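Local structure of phytase (Citrobacter braakii, 3ZHC) at residues B[262-266]-B[340-345]; B[370-375]-B[393-398]. The protein is a phytase of branch 2 of the histidine phosphatase superfamily, a fold that joins a mixed beta sheet with a largely helical part. The protein carries 2 engineered substitutions. All coordinates share one frame; numbering follows the deposited sequence.

Interaction 1: residues B[262-266]-B[340-345]; sequences KEWRD and SLPGQP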
# COMPACT_ATOMS: atom_id res chain seq x y z
N LYS B 262 -11.35 -3.26 -2.60
CA LYS B 262 -11.10 -2.40 -1.44
C LYS B 262 -11.41 -3.13 -0.14
O LYS B 262 -10.59 -3.15 0.76
CB LYS B 262 -11.93 -1.12 -1.48
CG LYS B 262 -11.29 0.01 -0.69
CD LYS B 262 -12.23 0.75 0.21
CE LYS B 262 -12.51 -0.00 1.50
NZ LYS B 262 -13.03 0.93 2.56
N GLU B 263 -12.61 -3.73 -0.06
CA GLU B 263 -13.00 -4.49 1.14
C GLU B 263 -12.15 -5.78 1.29
O GLU B 263 -11.86 -6.17 2.41
CB GLU B 263 -14.51 -4.78 1.16
CG GLU B 263 -15.37 -3.50 1.47
CD GLU B 263 -16.87 -3.81 1.60
OE1 GLU B 263 -17.28 -4.98 1.33
OE2 GLU B 263 -17.66 -2.87 1.98
N TRP B 264 -11.76 -6.40 0.18
CA TRP B 264 -10.86 -7.56 0.22
C TRP B 264 -9.53 -7.24 0.87
O TRP B 264 -9.04 -8.02 1.68
CB TRP B 264 -10.60 -8.15 -1.19
CG TRP B 264 -11.56 -9.15 -1.58
CD1 TRP B 264 -12.52 -9.04 -2.55
CD2 TRP B 264 -11.70 -10.46 -1.02
NE1 TRP B 264 -13.24 -10.20 -2.63
CE2 TRP B 264 -12.76 -11.09 -1.70
CE3 TRP B 264 -11.02 -11.16 -0.00
CZ2 TRP B 264 -13.19 -12.41 -1.40
CZ3 TRP B 264 -11.44 -12.48 0.31
CH2 TRP B 264 -12.52 -13.08 -0.40
N ARG B 265 -8.96 -6.08 0.51
CA ARG B 265 -7.67 -5.66 1.06
C ARG B 265 -7.80 -5.11 2.47
O ARG B 265 -6.86 -5.27 3.25
CB ARG B 265 -6.94 -4.70 0.11
CG ARG B 265 -6.46 -5.44 -1.19
CD ARG B 265 -5.39 -4.68 -1.92
NE ARG B 265 -4.86 -5.41 -3.06
CZ ARG B 265 -3.81 -6.25 -3.05
NH1 ARG B 265 -3.10 -6.52 -1.92
NH2 ARG B 265 -3.45 -6.83 -4.19
N ASP B 266 -8.94 -4.47 2.82
CA ASP B 266 -9.23 -4.11 4.23
C ASP B 266 -9.16 -5.34 5.10
O ASP B 266 -8.54 -5.33 6.15
CB ASP B 266 -10.66 -3.55 4.42
CG ASP B 266 -10.80 -2.10 4.05
OD1 ASP B 266 -9.82 -1.45 3.62
OD2 ASP B 266 -11.96 -1.59 4.20
N SER B 340 3.63 -6.28 -2.85
CA SER B 340 2.17 -6.34 -2.93
C SER B 340 1.90 -7.05 -4.25
O SER B 340 2.62 -6.81 -5.23
CB SER B 340 1.54 -4.96 -2.91
OG SER B 340 0.13 -5.02 -2.88
N LEU B 341 0.88 -7.92 -4.27
CA LEU B 341 0.56 -8.75 -5.44
C LEU B 341 -0.69 -8.26 -6.14
O LEU B 341 -1.77 -8.40 -5.60
CB LEU B 341 0.37 -10.21 -5.00
CG LEU B 341 1.51 -10.83 -4.20
CD1 LEU B 341 1.15 -12.25 -3.79
CD2 LEU B 341 2.85 -10.80 -4.98
N PRO B 342 -0.56 -7.67 -7.38
CA PRO B 342 -1.77 -7.20 -8.11
C PRO B 342 -2.86 -8.25 -8.22
O PRO B 342 -2.59 -9.40 -8.59
CB PRO B 342 -1.22 -6.84 -9.49
CG PRO B 342 0.19 -6.35 -9.21
CD PRO B 342 0.69 -7.28 -8.09
N GLY B 343 -4.09 -7.86 -7.88
CA GLY B 343 -5.22 -8.78 -7.92
C GLY B 343 -5.21 -9.94 -6.89
O GLY B 343 -6.04 -10.83 -7.00
N GLN B 344 -4.28 -9.92 -5.92
CA GLN B 344 -4.18 -10.98 -4.89
C GLN B 344 -4.00 -10.36 -3.48
O GLN B 344 -2.89 -10.01 -3.09
CB GLN B 344 -3.06 -11.96 -5.22
CG GLN B 344 -2.86 -13.10 -4.19
CD GLN B 344 -4.15 -13.83 -3.82
OE1 GLN B 344 -4.69 -13.63 -2.73
NE2 GLN B 344 -4.64 -14.66 -4.73
N PRO B 345 -5.10 -10.21 -2.73
CA PRO B 345 -5.04 -9.57 -1.38
C PRO B 345 -4.13 -10.23 -0.32
O PRO B 345 -3.64 -9.52 0.59
CB PRO B 345 -6.49 -9.63 -0.92
CG PRO B 345 -7.29 -9.68 -2.19
CD PRO B 345 -6.49 -10.53 -3.11
O HOH W 1 -0.84 -8.71 -1.99
O HOH W 2 -3.97 -4.98 -6.85
O HOH W 3 -3.99 -6.85 0.84
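A helix-to-loop contact, centred on one arginine, joins Arg265 near the start of helix 260-280 to the loop 340-345 that leads from helix 325-335 toward strand 353-361. The loop makes a type II beta turn from Leu341 to Gln344, with Gly343 at positive phi, and Arg265 reaches into it. A straight run of methylenes carries its guanidinium out to the turn. There NH2 donates to Leu341 O at 2.7 Å; the acceptor lies in the guanidinium plane, but the bond is bent (134°) and the donor sits above the carbonyl plane. Gln344 N, closing the turn at 3.0 Å, reaches the same oxygen from the opposite face, so two donors grip it. Pro345 CA packs over one face of the guanidinium. Three waters tie the guanidinium further to the loop: one accepts from Arg265 NH1 at 3.1 Å and from Leu341 N while donating to Gln344 O, another links NH1 to Pro345 O, and the third accepts from both Arg265 NH2 and Gly343 N. Trp264 CB also touches Pro345 CG at 3.8 Å. Glu261 forms a salt bridge with Arg265 NE and so helps to hold the guanidinium. Beyond the contact, helix 378-382 packs through Leu378 on Trp264, Gln344 and Pro345, while strand 366-375 lies against Leu341.

Interaction 2: residues B[370-375]-B[393-398]; sequences QVSFVY and AGKVDL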
# COMPACT_ATOMS: atom_id res chain seq x y z
N GLN B 370 18.25 -13.77 -9.71
CA GLN B 370 17.02 -12.96 -9.78
C GLN B 370 15.97 -13.57 -8.88
O GLN B 370 15.81 -14.80 -8.86
CB GLN B 370 16.48 -12.86 -11.21
CG GLN B 370 15.46 -11.71 -11.36
CD GLN B 370 15.01 -11.51 -12.76
OE1 GLN B 370 14.53 -12.44 -13.41
NE2 GLN B 370 15.15 -10.27 -13.26
N VAL B 371 15.24 -12.72 -8.15
CA VAL B 371 14.22 -13.15 -7.21
C VAL B 371 12.86 -12.63 -7.68
O VAL B 371 12.71 -11.44 -7.97
CB VAL B 371 14.48 -12.65 -5.77
CG1 VAL B 371 13.46 -13.27 -4.78
CG2 VAL B 371 15.89 -12.97 -5.34
N SER B 372 11.87 -13.53 -7.74
CA SER B 372 10.51 -13.19 -8.17
C SER B 372 9.48 -13.82 -7.27
O SER B 372 9.77 -14.76 -6.53
CB SER B 372 10.28 -13.70 -9.59
OG SER B 372 11.18 -13.10 -10.49
N PHE B 373 8.26 -13.28 -7.33
CA PHE B 373 7.12 -13.92 -6.68
C PHE B 373 6.09 -14.28 -7.75
O PHE B 373 5.53 -13.39 -8.37
CB PHE B 373 6.48 -13.08 -5.56
CG PHE B 373 5.66 -13.92 -4.60
CD1 PHE B 373 4.35 -14.24 -4.88
CD2 PHE B 373 6.24 -14.42 -3.42
CE1 PHE B 373 3.60 -15.04 -3.99
CE2 PHE B 373 5.50 -15.22 -2.54
CZ PHE B 373 4.19 -15.53 -2.82
N VAL B 374 5.88 -15.59 -7.97
CA VAL B 374 4.91 -16.11 -8.96
C VAL B 374 3.66 -16.60 -8.22
O VAL B 374 3.76 -17.37 -7.25
CB VAL B 374 5.53 -17.22 -9.82
CG1 VAL B 374 4.52 -17.80 -10.78
CG2 VAL B 374 6.72 -16.67 -10.59
N TYR B 375 2.49 -16.16 -8.68
CA TYR B 375 1.22 -16.40 -8.02
C TYR B 375 0.05 -16.31 -9.00
O TYR B 375 0.22 -15.92 -10.15
CB TYR B 375 1.02 -15.34 -6.95
CG TYR B 375 0.74 -13.95 -7.54
CD1 TYR B 375 1.77 -13.18 -8.14
CD2 TYR B 375 -0.56 -13.42 -7.53
CE1 TYR B 375 1.50 -11.90 -8.70
CE2 TYR B 375 -0.85 -12.15 -8.08
CZ TYR B 375 0.18 -11.40 -8.66
OH TYR B 375 -0.11 -10.19 -9.18
N ALA B 393 0.82 -16.54 -15.42
CA ALA B 393 0.59 -16.37 -13.99
C ALA B 393 1.11 -15.00 -13.62
O ALA B 393 1.94 -14.44 -14.34
CB ALA B 393 1.32 -17.44 -13.19
N GLY B 394 0.62 -14.46 -12.52
CA GLY B 394 1.12 -13.20 -12.00
C GLY B 394 2.59 -13.37 -11.62
O GLY B 394 3.01 -14.43 -11.16
N LYS B 395 3.38 -12.32 -11.84
CA LYS B 395 4.80 -12.32 -11.51
C LYS B 395 5.21 -10.91 -11.09
O LYS B 395 5.00 -9.94 -11.86
CB LYS B 395 5.64 -12.83 -12.68
CG LYS B 395 7.10 -13.09 -12.36
CD LYS B 395 7.81 -13.91 -13.47
CE LYS B 395 9.27 -14.31 -13.06
NZ LYS B 395 9.95 -15.29 -14.01
N VAL B 396 5.77 -10.79 -9.88
CA VAL B 396 6.26 -9.55 -9.33
C VAL B 396 7.77 -9.66 -9.16
O VAL B 396 8.25 -10.60 -8.51
CB VAL B 396 5.59 -9.22 -7.96
CG1 VAL B 396 6.28 -8.03 -7.29
CG2 VAL B 396 4.10 -8.93 -8.14
N ASP B 397 8.50 -8.71 -9.74
CA ASP B 397 9.95 -8.67 -9.67
C ASP B 397 10.35 -8.17 -8.28
O ASP B 397 10.01 -7.04 -7.91
CB ASP B 397 10.53 -7.75 -10.77
CG ASP B 397 12.04 -7.96 -11.01
OD1 ASP B 397 12.76 -8.61 -10.16
OD2 ASP B 397 12.51 -7.46 -12.08
N LEU B 398 11.05 -9.01 -7.51
CA LEU B 398 11.50 -8.66 -6.16
C LEU B 398 12.93 -8.08 -6.22
O LEU B 398 13.74 -8.49 -7.09
CB LEU B 398 11.43 -9.86 -5.22
CG LEU B 398 10.04 -10.53 -5.13
CD1 LEU B 398 10.11 -11.66 -4.17
CD2 LEU B 398 8.94 -9.55 -4.71
O HOH W 4 15.53 -10.04 -8.47
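Phe373 and Val396 face each other at the regular middle of an antiparallel pairing that adds strand 394-398 to the mixed sheet of this histidine phosphatase fold; the strand axes run at 152° and approach to 4.7 Å. Phe373 N donates to Val396 O at 2.9 Å and Val396 N returns a bond to Phe373 O, both nearly straight. Toward Gly394 the packing becomes tight. Tyr375 N donates to Gly394 O at 3.1 Å, though the return bond from Gly394 N to Tyr375 O is weak (122°). A chi1 of 71° swings the Tyr375 ring back across the neighbouring strand. Gly394 CA then lies over the ring face in a CH-pi contact, 4.0 Å from the centroid. Phe373 O meets the ring edge in plane, and Val396 CG2 touches Tyr375 CE1. At the other end Leu398 turns its CD1 to Val371 CG1, 3.8 Å away, and reaches the CB of Phe373. Leu398 N still donates to Val371 O there, a bent bond of 3.0 Å, and one water beside it joins Val371 N to Leu398 O.

The face bearing Ser372, Val374, Lys395 and Asp397 is more polar and partly exposed along strand 394-398. Lys395 runs fully extended past Val374 CG2, and its NZ ends in a salt bridge with Glu357 and a cation-pi contact with Trp87; Asp397 pairs with Lys399. On the side of Val396 and Leu398, Gln61 of the second subunit packs against both. Strand 353-361 flanks strand 370-375 on its other edge. Along the lysine chain, the CE of Lys395 comes 3.4 Å from the OG of Ser372.

Overall arrangement
Interaction 1 closes along the chain before interaction 2 opens, yet the two meet directly, with centres about 16 Å apart. Tyr375 is the main link: its OH probably hydrogen-bonds to Pro342 O at 2.7 Å, and its CE2 packs on Gln344 CB at 3.6 Å. Leu341 CD1 also rests on Phe373 CE1, 3.7 Å away. The turn that receives the arginine of helix 260-280 is thus backed by the sheet strand 366-375, giving a continuous path from helix through loop to sheet. Both contacts also touch the second subunit. A formic acid molecule lies about 4 Å from the side chain of Pro342, probably carried over from crystallisation.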